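Local coordinates for NTD biosynthesis operon protein NtdA (Bacillus subtilis subsp. subtilis, PDB 4K2M) that catalyses the reversible pyridoxal phosphate-dependent transamination of 3-dehydro-glucose 6-phosphate with glutamate to kanosamine 6-phosphate, a step in antibiotic biosynthesis, at residues Ile147-Ser152 against Leu196-Tyr201; Asn151-Thr156 against Val379-Leu384; Ile179-Ile184 against His204-His209. All blocks are in the same frame, centred on the assembly; numbering follows the deposited sequence.

Interaction 1: residues Ile147-Ser152 against Leu196-Tyr201. With EDO (1,2-ethanediol), chain G.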
loop_
_atom_site.group_PDB
_atom_site.type_symbol
_atom_site.label_atom_id
_atom_site.label_comp_id
_atom_site.label_asym_id
_atom_site.label_seq_id
_atom_site.Cartn_x
_atom_site.Cartn_y
_atom_site.Cartn_z
ATOM N N ILE A 147 -7.899 22.350 -11.227
ATOM C CA ILE A 147 -8.951 23.055 -10.514
ATOM C C ILE A 147 -9.683 22.078 -9.589
ATOM O O ILE A 147 -10.099 20.994 -10.015
ATOM C CB ILE A 147 -9.934 23.704 -11.499
ATOM C CG1 ILE A 147 -9.226 24.839 -12.264
ATOM C CG2 ILE A 147 -11.152 24.241 -10.753
ATOM C CD1 ILE A 147 -10.117 25.467 -13.365
ATOM N N MET A 148 -9.842 22.451 -8.321
ATOM C CA MET A 148 -10.383 21.516 -7.329
ATOM C C MET A 148 -10.946 22.299 -6.155
ATOM O O MET A 148 -10.632 23.500 -5.998
ATOM C CB MET A 148 -9.278 20.542 -6.852
ATOM C CG MET A 148 -8.051 21.216 -6.280
ATOM S SD MET A 148 -6.809 20.020 -5.734
ATOM C CE MET A 148 -7.601 19.315 -4.300
ATOM N N PRO A 149 -11.757 21.635 -5.312
ATOM C CA PRO A 149 -12.227 22.307 -4.091
ATOM C C PRO A 149 -11.188 22.266 -2.974
ATOM O O PRO A 149 -10.251 21.452 -2.997
ATOM C CB PRO A 149 -13.458 21.485 -3.700
ATOM C CG PRO A 149 -13.109 20.091 -4.157
ATOM C CD PRO A 149 -12.344 20.280 -5.455
ATOM N N ALA A 150 -11.371 23.123 -1.974
ATOM C CA ALA A 150 -10.437 23.201 -0.858
ATOM C C ALA A 150 -10.935 22.500 0.401
ATOM O O ALA A 150 -10.293 22.598 1.459
ATOM C CB ALA A 150 -10.143 24.672 -0.546
ATOM N N ASN A 151 -12.061 21.792 0.308
ATOM C CA ASN A 151 -12.671 21.202 1.499
ATOM C C ASN A 151 -12.663 19.678 1.529
ATOM O O ASN A 151 -13.390 19.066 2.310
ATOM C CB ASN A 151 -14.108 21.714 1.660
ATOM C CG ASN A 151 -15.020 21.256 0.537
ATOM O OD1 ASN A 151 -14.551 20.907 -0.550
ATOM N ND2 ASN A 151 -16.337 21.251 0.791
ATOM N N SER A 152 -11.838 19.060 0.693
ATOM C CA SER A 152 -11.734 17.601 0.684
ATOM C C SER A 152 -10.746 17.145 1.763
ATOM O O SER A 152 -10.111 17.960 2.435
ATOM C CB SER A 152 -11.258 17.121 -0.695
ATOM O OG SER A 152 -11.323 15.705 -0.768
ATOM N N LEU A 196 -10.732 18.502 -11.071
ATOM C CA LEU A 196 -10.766 17.361 -10.132
ATOM C C LEU A 196 -11.904 17.587 -9.146
ATOM O O LEU A 196 -11.690 18.037 -8.021
ATOM C CB LEU A 196 -9.420 17.264 -9.396
ATOM C CG LEU A 196 -8.933 15.936 -8.813
ATOM C CD1 LEU A 196 -7.642 16.151 -8.023
ATOM C CD2 LEU A 196 -9.973 15.260 -7.957
ATOM N N PRO A 197 -13.132 17.280 -9.564
ATOM C CA PRO A 197 -14.270 17.378 -8.647
ATOM C C PRO A 197 -14.204 16.274 -7.609
ATOM O O PRO A 197 -13.718 15.171 -7.890
ATOM C CB PRO A 197 -15.487 17.153 -9.560
ATOM C CG PRO A 197 -14.955 16.372 -10.730
ATOM C CD PRO A 197 -13.524 16.801 -10.908
ATOM N N VAL A 198 -14.703 16.565 -6.414
ATOM C CA VAL A 198 -14.779 15.571 -5.358
ATOM C C VAL A 198 -16.235 15.313 -4.997
ATOM O O VAL A 198 -17.003 16.252 -4.765
ATOM C CB VAL A 198 -14.052 16.057 -4.108
ATOM C CG1 VAL A 198 -14.124 14.989 -2.997
ATOM C CG2 VAL A 198 -12.603 16.399 -4.433
ATOM N N HIS A 199 -16.626 14.048 -4.938
ATOM C CA HIS A 199 -18.003 13.747 -4.556
ATOM C C HIS A 199 -18.047 13.661 -3.043
ATOM O O HIS A 199 -18.106 12.583 -2.456
ATOM C CB HIS A 199 -18.497 12.472 -5.238
ATOM C CG HIS A 199 -18.343 12.533 -6.727
ATOM N ND1 HIS A 199 -18.570 13.686 -7.436
ATOM C CD2 HIS A 199 -17.925 11.605 -7.620
ATOM C CE1 HIS A 199 -18.304 13.472 -8.717
ATOM N NE2 HIS A 199 -17.908 12.224 -8.854
ATOM N N LEU A 200 -17.969 14.826 -2.416
ATOM C CA LEU A 200 -17.698 14.908 -0.986
ATOM C C LEU A 200 -18.872 14.431 -0.157
ATOM O O LEU A 200 -20.034 14.773 -0.436
ATOM C CB LEU A 200 -17.375 16.354 -0.611
ATOM C CG LEU A 200 -16.757 16.540 0.774
ATOM C CD1 LEU A 200 -15.444 15.743 0.914
ATOM C CD2 LEU A 200 -16.497 18.034 0.989
ATOM N N TYR A 201 -18.539 13.633 0.860
ATOM C CA TYR A 201 -19.492 13.034 1.794
ATOM C C TYR A 201 -20.392 12.013 1.099
ATOM O O TYR A 201 -21.303 11.467 1.724
ATOM C CB TYR A 201 -20.341 14.100 2.501
ATOM C CG TYR A 201 -19.539 15.246 3.091
ATOM C CD1 TYR A 201 -18.285 15.037 3.647
ATOM C CD2 TYR A 201 -20.055 16.525 3.103
ATOM C CE1 TYR A 201 -17.551 16.094 4.190
ATOM C CE2 TYR A 201 -19.334 17.581 3.636
ATOM C CZ TYR A 201 -18.093 17.354 4.186
ATOM O OH TYR A 201 -17.405 18.428 4.707
HETATM C C1 EDO G . -16.254 21.528 5.631
HETATM O O1 EDO G . -15.016 22.057 5.164
HETATM C C2 EDO G . -17.319 21.651 4.551
HETATM O O2 EDO G . -17.014 20.735 3.496
#

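Interaction 2: residues Asn151-Thr156 against Val379-Leu384. With O1G (3-deoxy-3-[(E)-({3-hydroxy-2-methyl-5-[(phosphonooxy)methyl]pyridin-4-yl}methylidene)amino]-6-O-phosphono-alpha-D-gluco pyranose), chain C; EDO (1,2-ethanediol), chain G.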
loop_
_atom_site.group_PDB
_atom_site.type_symbol
_atom_site.label_atom_id
_atom_site.label_comp_id
_atom_site.label_asym_id
_atom_site.label_seq_id
_atom_site.Cartn_x
_atom_site.Cartn_y
_atom_site.Cartn_z
ATOM N N ASN A 151 -12.061 21.792 0.308
ATOM C CA ASN A 151 -12.671 21.202 1.499
ATOM C C ASN A 151 -12.663 19.678 1.529
ATOM O O ASN A 151 -13.390 19.066 2.310
ATOM C CB ASN A 151 -14.108 21.714 1.660
ATOM C CG ASN A 151 -15.020 21.256 0.537
ATOM O OD1 ASN A 151 -14.551 20.907 -0.550
ATOM N ND2 ASN A 151 -16.337 21.251 0.791
ATOM N N SER A 152 -11.838 19.060 0.693
ATOM C CA SER A 152 -11.734 17.601 0.684
ATOM C C SER A 152 -10.746 17.145 1.763
ATOM O O SER A 152 -10.111 17.960 2.435
ATOM C CB SER A 152 -11.258 17.121 -0.695
ATOM O OG SER A 152 -11.323 15.705 -0.768
ATOM N N PHE A 153 -10.623 15.840 1.938
ATOM C CA PHE A 153 -9.562 15.283 2.770
ATOM C C PHE A 153 -8.228 15.631 2.117
ATOM O O PHE A 153 -8.147 15.773 0.893
ATOM C CB PHE A 153 -9.752 13.765 2.856
ATOM C CG PHE A 153 -8.699 13.057 3.672
ATOM C CD1 PHE A 153 -8.491 13.380 5.011
ATOM C CD2 PHE A 153 -7.944 12.048 3.104
ATOM C CE1 PHE A 153 -7.516 12.716 5.769
ATOM C CE2 PHE A 153 -6.958 11.389 3.847
ATOM C CZ PHE A 153 -6.751 11.721 5.178
ATOM N N SER A 154 -7.170 15.772 2.914
ATOM C CA SER A 154 -5.889 16.256 2.387
ATOM C C SER A 154 -5.329 15.384 1.265
ATOM O O SER A 154 -4.459 15.810 0.506
ATOM C CB SER A 154 -4.849 16.374 3.513
ATOM O OG SER A 154 -5.230 17.353 4.459
ATOM N N ALA A 155 -5.810 14.155 1.164
ATOM C CA ALA A 155 -5.314 13.233 0.143
ATOM C C ALA A 155 -5.478 13.756 -1.270
ATOM O O ALA A 155 -4.648 13.483 -2.138
ATOM C CB ALA A 155 -6.026 11.900 0.266
ATOM N N THR A 156 -6.559 14.494 -1.508
ATOM C CA THR A 156 -6.862 14.957 -2.856
ATOM C C THR A 156 -5.761 15.932 -3.313
ATOM O O THR A 156 -5.138 15.731 -4.363
ATOM C CB THR A 156 -8.261 15.611 -2.940
ATOM O OG1 THR A 156 -9.236 14.765 -2.307
ATOM C CG2 THR A 156 -8.671 15.854 -4.399
ATOM N N VAL A 379 -16.367 16.963 12.586
ATOM C CA VAL A 379 -16.352 17.871 11.443
ATOM C C VAL A 379 -15.301 17.383 10.449
ATOM O O VAL A 379 -14.107 17.492 10.705
ATOM C CB VAL A 379 -16.081 19.328 11.883
ATOM C CG1 VAL A 379 -15.876 20.253 10.652
ATOM C CG2 VAL A 379 -17.239 19.860 12.733
ATOM N N TYR A 380 -15.747 16.796 9.339
ATOM C CA TYR A 380 -14.831 16.379 8.264
ATOM C C TYR A 380 -14.794 17.510 7.241
ATOM O O TYR A 380 -15.786 17.703 6.517
ATOM C CB TYR A 380 -15.375 15.102 7.589
ATOM C CG TYR A 380 -15.191 13.809 8.378
ATOM C CD1 TYR A 380 -15.736 13.652 9.650
ATOM C CD2 TYR A 380 -14.505 12.729 7.823
ATOM C CE1 TYR A 380 -15.559 12.462 10.367
ATOM C CE2 TYR A 380 -14.345 11.536 8.514
ATOM C CZ TYR A 380 -14.871 11.411 9.791
ATOM O OH TYR A 380 -14.698 10.226 10.478
ATOM N N TYR A 381 -13.695 18.268 7.127
ATOM C CA TYR A 381 -12.418 18.082 7.816
ATOM C C TYR A 381 -12.091 19.402 8.507
ATOM O O TYR A 381 -12.669 20.434 8.173
ATOM C CB TYR A 381 -11.329 17.703 6.785
ATOM C CG TYR A 381 -11.704 16.395 6.124
ATOM C CD1 TYR A 381 -11.320 15.189 6.683
ATOM C CD2 TYR A 381 -12.521 16.368 4.993
ATOM C CE1 TYR A 381 -11.706 13.971 6.113
ATOM C CE2 TYR A 381 -12.918 15.156 4.418
ATOM C CZ TYR A 381 -12.500 13.969 4.984
ATOM O OH TYR A 381 -12.878 12.759 4.427
ATOM N N PRO A 382 -11.178 19.377 9.492
ATOM C CA PRO A 382 -11.028 20.574 10.340
ATOM C C PRO A 382 -10.321 21.780 9.717
ATOM O O PRO A 382 -10.547 22.914 10.173
ATOM C CB PRO A 382 -10.231 20.056 11.546
ATOM C CG PRO A 382 -9.517 18.822 11.033
ATOM C CD PRO A 382 -10.491 18.201 10.053
ATOM N N ILE A 383 -9.487 21.570 8.699
ATOM C CA ILE A 383 -8.719 22.679 8.130
ATOM C C ILE A 383 -8.870 22.640 6.613
ATOM O O ILE A 383 -8.681 21.592 5.994
ATOM C CB ILE A 383 -7.211 22.586 8.503
ATOM C CG1 ILE A 383 -7.034 22.514 10.021
ATOM C CG2 ILE A 383 -6.440 23.779 7.923
ATOM C CD1 ILE A 383 -5.595 22.256 10.476
ATOM N N LEU A 384 -9.248 23.766 6.020
ATOM C CA LEU A 384 -9.381 23.864 4.562
ATOM C C LEU A 384 -7.997 23.928 3.904
ATOM O O LEU A 384 -7.050 24.374 4.535
ATOM C CB LEU A 384 -10.181 25.109 4.212
ATOM C CG LEU A 384 -11.615 25.050 4.738
ATOM C CD1 LEU A 384 -12.312 26.383 4.466
ATOM C CD2 LEU A 384 -12.349 23.921 4.051
HETATM P P O1G C . -7.224 6.621 0.599
HETATM C C3A O1G C . -11.210 10.846 0.732
HETATM O O3 O1G C . -12.095 10.908 1.755
HETATM C C1 O1G C . -10.373 9.768 6.950
HETATM N "N1'" O1G C . -10.471 11.484 -1.422
HETATM C C2 O1G C . -10.674 10.145 5.498
HETATM O O2 O1G C . -12.096 10.507 5.525
HETATM C C9A O1G C . -11.379 11.590 -0.440
HETATM C C2A O1G C . -12.564 12.514 -0.664
HETATM C C3 O1G C . -10.400 9.012 4.495
HETATM N "N3'" O1G C . -10.487 9.659 3.174
HETATM O O1 O1G C . -11.328 8.827 7.466
HETATM C C4 O1G C . -9.041 8.327 4.747
HETATM O O4 O1G C . -9.220 7.072 4.062
HETATM C C4A O1G C . -10.117 10.010 0.882
HETATM C C4B O1G C . -9.900 9.234 2.119
HETATM C C5 O1G C . -8.951 7.981 6.233
HETATM O O5 O1G C . -9.082 9.151 7.050
HETATM C C5A O1G C . -9.187 9.923 -0.151
HETATM C C5T O1G C . -7.914 9.061 -0.163
HETATM C C6 O1G C . -7.597 7.490 6.661
HETATM C C6A O1G C . -9.390 10.682 -1.294
HETATM O OP1 O1G C . -5.875 7.022 0.043
HETATM O OP2 O1G C . -7.688 5.291 0.105
HETATM O OP3 O1G C . -7.301 6.832 2.129
HETATM O OP4 O1G C . -8.287 7.665 -0.085
HETATM O O6 O1G C . -7.542 6.936 7.921
HETATM P "P'" O1G C . -6.536 5.724 8.242
HETATM O OP6 O1G C . -6.983 4.579 7.358
HETATM O OP7 O1G C . -5.121 6.184 7.973
HETATM O OP8 O1G C . -6.806 5.474 9.728
HETATM C C1 EDO G . -16.254 21.528 5.631
HETATM O O1 EDO G . -15.016 22.057 5.164
HETATM C C2 EDO G . -17.319 21.651 4.551
HETATM O O2 EDO G . -17.014 20.735 3.496
HETATM O O HOH W 1 -13.574 20.065 4.804
HETATM O O HOH W 2 -10.860 20.507 4.407
#

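Interaction 3: residues Ile179-Ile184 against His204-His209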
loop_
_atom_site.group_PDB
_atom_site.type_symbol
_atom_site.label_atom_id
_atom_site.label_comp_id
_atom_site.label_asym_id
_atom_site.label_seq_id
_atom_site.Cartn_x
_atom_site.Cartn_y
_atom_site.Cartn_z
ATOM N N ILE A 179 -17.808 21.152 -5.574
ATOM C CA ILE A 179 -17.253 22.243 -6.369
ATOM C C ILE A 179 -18.341 22.947 -7.179
ATOM O O ILE A 179 -19.171 22.307 -7.813
ATOM C CB ILE A 179 -16.107 21.728 -7.271
ATOM C CG1 ILE A 179 -15.397 22.881 -7.987
ATOM C CG2 ILE A 179 -16.603 20.678 -8.270
ATOM C CD1 ILE A 179 -14.129 22.404 -8.709
ATOM N N ASP A 180 -18.358 24.275 -7.135
ATOM C CA ASP A 180 -19.425 25.022 -7.812
ATOM C C ASP A 180 -19.053 25.161 -9.284
ATOM O O ASP A 180 -18.082 25.841 -9.624
ATOM C CB ASP A 180 -19.575 26.393 -7.146
ATOM C CG ASP A 180 -20.783 27.183 -7.654
ATOM O OD1 ASP A 180 -21.405 26.794 -8.669
ATOM O OD2 ASP A 180 -21.092 28.216 -7.027
ATOM N N PRO A 181 -19.814 24.511 -10.179
ATOM C CA PRO A 181 -19.397 24.541 -11.584
ATOM C C PRO A 181 -19.441 25.966 -12.107
ATOM O O PRO A 181 -18.703 26.319 -13.028
ATOM C CB PRO A 181 -20.464 23.704 -12.295
ATOM C CG PRO A 181 -21.120 22.896 -11.218
ATOM C CD PRO A 181 -21.068 23.764 -9.987
ATOM N N ASP A 182 -20.283 26.789 -11.495
ATOM C CA ASP A 182 -20.353 28.193 -11.887
ATOM C C ASP A 182 -19.129 29.021 -11.475
ATOM O O ASP A 182 -19.060 30.204 -11.789
ATOM C CB ASP A 182 -21.622 28.831 -11.328
ATOM C CG ASP A 182 -22.873 28.336 -12.022
ATOM O OD1 ASP A 182 -22.810 28.085 -13.244
ATOM O OD2 ASP A 182 -23.911 28.200 -11.343
ATOM N N LYS A 183 -18.166 28.405 -10.785
ATOM C CA LYS A 183 -16.951 29.114 -10.354
ATOM C C LYS A 183 -15.705 28.587 -11.050
ATOM O O LYS A 183 -14.598 29.096 -10.860
ATOM C CB LYS A 183 -16.744 28.952 -8.839
ATOM C CG LYS A 183 -17.806 29.588 -7.969
ATOM C CD LYS A 183 -17.677 31.108 -7.953
ATOM C CE LYS A 183 -18.505 31.689 -6.817
ATOM N NZ LYS A 183 -18.510 33.178 -6.849
ATOM N N ILE A 184 -15.877 27.550 -11.854
ATOM C CA ILE A 184 -14.723 26.876 -12.427
ATOM C C ILE A 184 -14.120 27.696 -13.561
ATOM O O ILE A 184 -12.904 27.878 -13.629
ATOM C CB ILE A 184 -15.110 25.468 -12.925
ATOM C CG1 ILE A 184 -15.449 24.582 -11.725
ATOM C CG2 ILE A 184 -13.982 24.852 -13.753
ATOM C CD1 ILE A 184 -15.987 23.194 -12.125
ATOM N N HIS A 204 -22.937 13.475 -5.218
ATOM C CA HIS A 204 -22.431 13.566 -6.589
ATOM C C HIS A 204 -22.296 15.033 -7.006
ATOM O O HIS A 204 -23.252 15.819 -6.888
ATOM C CB HIS A 204 -23.412 12.846 -7.526
ATOM C CG HIS A 204 -22.767 12.169 -8.695
ATOM N ND1 HIS A 204 -23.367 11.130 -9.373
ATOM C CD2 HIS A 204 -21.575 12.378 -9.299
ATOM C CE1 HIS A 204 -22.573 10.733 -10.354
ATOM N NE2 HIS A 204 -21.480 11.475 -10.331
ATOM N N SER A 205 -21.109 15.410 -7.490
ATOM C CA SER A 205 -20.890 16.741 -8.044
ATOM C C SER A 205 -21.736 16.914 -9.300
ATOM O O SER A 205 -22.221 15.929 -9.859
ATOM C CB SER A 205 -19.431 16.913 -8.435
ATOM O OG SER A 205 -18.585 16.849 -7.312
ATOM N N ASP A 206 -21.888 18.156 -9.764
ATOM C CA ASP A 206 -22.665 18.424 -10.980
ATOM C C ASP A 206 -21.828 18.101 -12.208
ATOM O O ASP A 206 -21.312 18.998 -12.883
ATOM C CB ASP A 206 -23.110 19.883 -11.018
ATOM C CG ASP A 206 -24.095 20.177 -12.158
ATOM O OD1 ASP A 206 -24.302 19.321 -13.061
ATOM O OD2 ASP A 206 -24.652 21.294 -12.153
ATOM N N MET A 207 -21.715 16.811 -12.513
ATOM C CA MET A 207 -20.732 16.367 -13.499
ATOM C C MET A 207 -21.056 16.768 -14.936
ATOM O O MET A 207 -20.143 17.046 -15.728
ATOM C CB MET A 207 -20.505 14.858 -13.392
ATOM C CG MET A 207 -19.801 14.423 -12.096
ATOM S SD MET A 207 -18.166 15.135 -11.946
ATOM C CE MET A 207 -17.309 14.262 -13.244
ATOM N N GLN A 208 -22.333 16.822 -15.282
ATOM C CA GLN A 208 -22.683 17.246 -16.647
ATOM C C GLN A 208 -22.218 18.677 -16.932
ATOM O O GLN A 208 -21.655 18.969 -17.997
ATOM C CB GLN A 208 -24.191 17.094 -16.914
ATOM C CG GLN A 208 -24.574 17.461 -18.350
ATOM C CD GLN A 208 -26.032 17.171 -18.663
ATOM O OE1 GLN A 208 -26.871 17.094 -17.764
ATOM N NE2 GLN A 208 -26.337 17.004 -19.944
ATOM N N HIS A 209 -22.416 19.563 -15.964
ATOM C CA HIS A 209 -22.029 20.959 -16.115
ATOM C C HIS A 209 -20.500 21.056 -16.127
ATOM O O HIS A 209 -19.918 21.752 -16.948
ATOM C CB HIS A 209 -22.664 21.778 -14.988
ATOM C CG HIS A 209 -22.538 23.257 -15.153
ATOM N ND1 HIS A 209 -21.796 23.840 -16.160
ATOM C CD2 HIS A 209 -23.065 24.277 -14.434
ATOM C CE1 HIS A 209 -21.871 25.155 -16.050
ATOM N NE2 HIS A 209 -22.631 25.447 -15.011
HETATM O O HOH W 3 -20.894 20.168 -8.200
#

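Interaction 1: residues Ile147-Ser152 against Leu196-Tyr201
Pro149 and Val198 form the directly packed apolar part of this contact, where the neighbouring parallel strands 145-148 and 192-195 run on into loops. CG of Pro149 meets CG2 of Val198 at 3.7 Å, and the other methyl, CG1, turns to OG of Ser152, also at 3.7 Å; Ser152 and Val198 also touch the bound cofactor-sugar adduct. One nearly straight sheet bond precedes this packing: Leu196 N donates to Ile147 O over 2.8 Å, at 166°. Beyond it Leu196 O faces CD of Pro149 at 3.5 Å, a buried carbonyl with no polar partner in the model. At the far end an ethanediol, probably from the crystallisation liquor, helps fill the gap between Asn151 and Tyr201, although every touching residue is buried. Asn151 CG sits between its backbone N and carbonyl carbon (chi1 65°), which brings ND2 close to CD2 of Leu200, at 3.2 Å, and lets it donate to ethanediol O2 over 2.8 Å. That O2 donates to Tyr201 OH at 2.6 Å. Ser152 OG donates to Thr156 OG1. A single backbone bond and apolar contacts thus join the segments directly, while the far polar groups are satisfied through the ethanediol and, for Asn151 ND2, by Phe177 O.

Interaction 2: residues Asn151-Thr156 against Val379-Leu384
The active site of this fold-type I (aspartate aminotransferase fold) enzyme holds the contact: Phe153, just before helix 154-163, and Tyr381, in the loop before helix 391-396, both bind substrate beside the external aldimine of pyridoxal phosphate and kanosamine 6-phosphate. Their rings lie obliquely, planes 44° apart, with CD1 of Phe153 3.4 Å from CE1 of Tyr381. CB of Phe153 makes a CH-pi contact over one face of the Tyr381 ring, 3.9 Å from its centroid; CB of Tyr380 covers the opposite face, so the phenol is clasped between two neighbours. With CG of Phe153 anti to its backbone N (chi1 179°), the phenyl ring reaches beneath the adduct: sugar atom C2 stands over its centre, and CD2 comes 3.5 Å from the imine nitrogen N3'. His277 of the second subunit meets the same phenyl ring edge-to-face, bringing the dimer partner into the pocket wall. Away from the ligand, a water joins the two segments, donating to Asn151 O and accepting from Tyr381 N at 2.9 Å. Beside it CD2 of Leu384 packs on CB of Asn151 at 3.7 Å. The peptide bond before Tyr381 is cis. Thr156 OG1 is also bonded to Asp224. At the sugar, Tyr381 OH is hydrogen-bonded to O2 of the adduct at 2.6 Å, near the plane of the phenol, and the pyridine hydroxyl O3 makes a weak bond to the same OH at 3.3 Å.

Interaction 3: residues Ile179-Ile184 against His204-His209
The imidazole of His209 has CB of Pro181 over one face and OD1 of Asp182 at its edge. The proline atom stands 3.4 Å above the plane, offset toward the rim, nearest to CD2; measured to the ring centroid, this CH-pi contact is 3.7 Å long and 24° off the normal. At the edge, His209 NE2 donates to Asp182 OD1 over 3.2 Å, a fairly long His-carboxylate bond. Carboxylate and imidazole planes are turned 70° apart, and the donor approaches OD1 from above the carboxylate plane, so the two flat groups do not share a plane. CB of His209 already points at the other segment, and a chi1 of -170° carries the ring on until one face meets Pro181 CB. Proline and aspartate thus hold the ring from two directions, one by its face and one by its NE2.

CG of Pro181 also packs against CB of Asp206 at 3.6 Å, their side chains crossing at about a right angle. Asp206 is the N-cap of helix 207-217, and its OD1 accepts a weak capping bond from His209 N, so the residue that packs on the proline also caps the helix start, if weakly. On the other segment, Asp180 OD1 accepts from Asp182 N at 3.0 Å, met from above its carboxylate plane, in an Asx turn that spans Pro181. A water also bridges the segments, donating to Ile179 O and accepting from Asp206 N.

Asp182 and Asp206 are exposed, whereas Ile179 and Ile184 pack inward on Ile147 of strand 145-148 and on Ile210 of helix 207-217. The contact therefore joins the loop between strands 166-169 and 192-195 to the start of the helix leading to strand 220-224.

How the interactions relate
Interactions 1 and 2 share Asn151 and Ser152, and their centres lie about 9 Å apart. They also meet through the same ethanediol and where Tyr201 OH and Tyr380 O form a short, probable hydrogen bond (2.5 Å). Interaction 3 has its centre about 10 Å from that of interaction 1 and joins it through His199 ND1 and Ser205 OG, 3.2 Å apart in a probable hydrogen bond. Interactions 2 and 3 do not touch; their nearest atoms are about 6 Å apart. The series thus leads outward from the aldimine: interaction 2 lines its pocket, interaction 1 touches it through Ser152 and Val198, and Ser205 of interaction 3 has its side chain about 10 Å away.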